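Local coordinates for protein CPn_0803/CP_1068/CPj0803/CpB0832 (Chlamydophila pneumoniae, PDB 3Q9D) that is of unknown function but, as a largely helical member of a chlamydial family, is probably associated with the needle tip of the type III secretion system, at residues Gly99-Glu104 with Gln108-Ala113. Residues are numbered along the deposited sequence; the frame is centred on the assembly and turned at random.
Sequences GKLTQE and QQKQAA
Leu-101 meets the first turns of helix 107-133 with both of its methyl branches, each given a different neighbour. CD2 of Leu-101 packs on CB of Ala-113 at 3.8 Å, while CD1 of Leu-101 comes only loosely, at 4.2 Å, to CG of Lys-110, low on the lysine's aliphatic stem. The leucine's fork thus spans Lys-110 and Ala-113, two positions three residues apart, which lie on one flank of the helix.

The setting is a helix-loop-helix connection. Gly-99, with positive phi, is where the chain leaves helical geometry at the end of helix 86-98; the loop then runs past the start of the next helix, at one end of the elongated chain. Ala-113, on which the leucine methyl packs, is the buried member of the contact, also touching Met-95 of helix 86-98 and Leu-105 of the loop.

Lys-110 illustrates how one long side chain can serve two purposes. It leaves the helix straight and then bends at chi3 (-68°), which carries the ammonium past the leucine to Glu-104. There NZ of Lys-110 gives a hydrogen bond of 3.1 Å to OE2 of Glu-104, part of a salt bridge, while OE1 of Glu-104 stays farther off, at 3.7 Å from the same lysine NZ, so the grip is uneven. The nitrogen approaches from above the carboxylate, 54° out of its plane. Although the CB of Glu-104 is directed away from the helix, a bend at chi2 (82°) folds the carboxylate back to the lysine. The glutamate is exposed to solvent, which probably weakens the electrostatic gain from this pairing.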
loop_
_atom_site.group_PDB
_atom_site.type_symbol
_atom_site.label_atom_id
_atom_site.label_comp_id
_atom_site.label_asym_id
_atom_site.label_seq_id
_atom_site.Cartn_x
_atom_site.Cartn_y
_atom_site.Cartn_z
ATOM N N GLY A 99 -2.422 2.587 -34.056
ATOM C CA GLY A 99 -2.627 1.387 -34.861
ATOM C C GLY A 99 -2.530 1.611 -36.373
ATOM O O GLY A 99 -3.046 0.813 -37.172
ATOM N N LYS A 100 -1.857 2.687 -36.776
ATOM C CA LYS A 100 -1.797 3.083 -38.191
ATOM C C LYS A 100 -0.386 2.938 -38.747
ATOM O O LYS A 100 0.596 3.322 -38.092
ATOM C CB LYS A 100 -2.292 4.530 -38.331
ATOM C CG LYS A 100 -2.072 5.190 -39.692
ATOM C CD LYS A 100 -2.775 4.443 -40.827
ATOM C CE LYS A 100 -3.097 5.370 -42.009
ATOM N NZ LYS A 100 -1.906 6.102 -42.534
ATOM N N LEU A 101 -0.280 2.354 -39.938
ATOM C CA LEU A 101 1.011 2.149 -40.597
ATOM C C LEU A 101 1.202 3.235 -41.661
ATOM O O LEU A 101 0.464 3.276 -42.662
ATOM C CB LEU A 101 1.084 0.750 -41.232
ATOM C CG LEU A 101 1.049 -0.441 -40.263
ATOM C CD1 LEU A 101 1.196 -1.751 -41.004
ATOM C CD2 LEU A 101 2.138 -0.318 -39.210
ATOM N N THR A 102 2.193 4.106 -41.456
ATOM C CA THR A 102 2.306 5.308 -42.287
ATOM C C THR A 102 3.224 5.123 -43.486
ATOM O O THR A 102 3.503 6.077 -44.209
ATOM C CB THR A 102 2.767 6.528 -41.475
ATOM O OG1 THR A 102 4.086 6.287 -40.947
ATOM C CG2 THR A 102 1.773 6.811 -40.330
ATOM N N GLN A 103 3.703 3.898 -43.685
ATOM C CA GLN A 103 4.344 3.536 -44.946
ATOM C C GLN A 103 4.244 2.038 -45.172
ATOM O O GLN A 103 4.047 1.260 -44.223
ATOM C CB GLN A 103 5.804 3.973 -44.969
ATOM C CG GLN A 103 6.573 3.555 -43.743
ATOM C CD GLN A 103 8.078 3.600 -43.952
ATOM O OE1 GLN A 103 8.564 4.069 -44.983
ATOM N NE2 GLN A 103 8.824 3.107 -42.969
ATOM N N GLU A 104 4.353 1.636 -46.433
ATOM C CA GLU A 104 4.350 0.214 -46.787
ATOM C C GLU A 104 5.571 -0.489 -46.173
ATOM O O GLU A 104 6.692 0.025 -46.214
ATOM C CB GLU A 104 4.343 0.050 -48.313
ATOM C CG GLU A 104 4.296 -1.405 -48.816
ATOM C CD GLU A 104 2.883 -2.013 -48.827
ATOM O OE1 GLU A 104 1.901 -1.283 -48.536
ATOM O OE2 GLU A 104 2.760 -3.225 -49.139
ATOM N N GLN A 108 7.384 -9.465 -44.003
ATOM C CA GLN A 108 7.802 -9.900 -42.663
ATOM C C GLN A 108 7.747 -8.781 -41.630
ATOM O O GLN A 108 7.401 -9.012 -40.468
ATOM C CB GLN A 108 9.176 -10.554 -42.685
ATOM C CG GLN A 108 9.166 -11.893 -43.413
ATOM C CD GLN A 108 10.487 -12.628 -43.326
ATOM O OE1 GLN A 108 11.402 -12.212 -42.610
ATOM N NE2 GLN A 108 10.597 -13.732 -44.062
ATOM N N GLN A 109 8.076 -7.569 -42.053
ATOM C CA GLN A 109 7.996 -6.429 -41.152
ATOM C C GLN A 109 6.551 -6.014 -40.935
ATOM O O GLN A 109 6.172 -5.617 -39.839
ATOM C CB GLN A 109 8.828 -5.264 -41.684
ATOM C CG GLN A 109 10.327 -5.520 -41.599
ATOM C CD GLN A 109 11.149 -4.252 -41.795
ATOM O OE1 GLN A 109 10.657 -3.258 -42.324
ATOM N NE2 GLN A 109 12.402 -4.279 -41.345
ATOM N N LYS A 110 5.733 -6.111 -41.978
ATOM C CA LYS A 110 4.329 -5.781 -41.798
ATOM C C LYS A 110 3.709 -6.723 -40.770
ATOM O O LYS A 110 2.981 -6.274 -39.872
ATOM C CB LYS A 110 3.557 -5.821 -43.114
ATOM C CG LYS A 110 2.153 -5.269 -43.013
ATOM C CD LYS A 110 1.420 -5.370 -44.376
ATOM C CE LYS A 110 2.032 -4.442 -45.421
ATOM N NZ LYS A 110 1.306 -4.510 -46.745
ATOM N N GLN A 111 3.995 -8.020 -40.885
ATOM C CA GLN A 111 3.524 -8.983 -39.885
ATOM C C GLN A 111 3.978 -8.650 -38.461
ATOM O O GLN A 111 3.211 -8.789 -37.489
ATOM C CB GLN A 111 3.968 -10.406 -40.241
ATOM C CG GLN A 111 3.252 -11.020 -41.430
ATOM C CD GLN A 111 3.614 -12.488 -41.610
ATOM O OE1 GLN A 111 4.617 -12.963 -41.070
ATOM N NE2 GLN A 111 2.789 -13.217 -42.359
ATOM N N ALA A 112 5.231 -8.229 -38.322
ATOM C CA ALA A 112 5.741 -7.889 -36.997
ATOM C C ALA A 112 5.032 -6.646 -36.458
ATOM O O ALA A 112 4.708 -6.586 -35.280
ATOM C CB ALA A 112 7.261 -7.688 -37.022
ATOM N N ALA A 113 4.790 -5.657 -37.323
ATOM C CA ALA A 113 4.079 -4.450 -36.909
ATOM C C ALA A 113 2.679 -4.822 -36.423
ATOM O O ALA A 113 2.234 -4.337 -35.376
ATOM C CB ALA A 113 3.994 -3.401 -38.062
#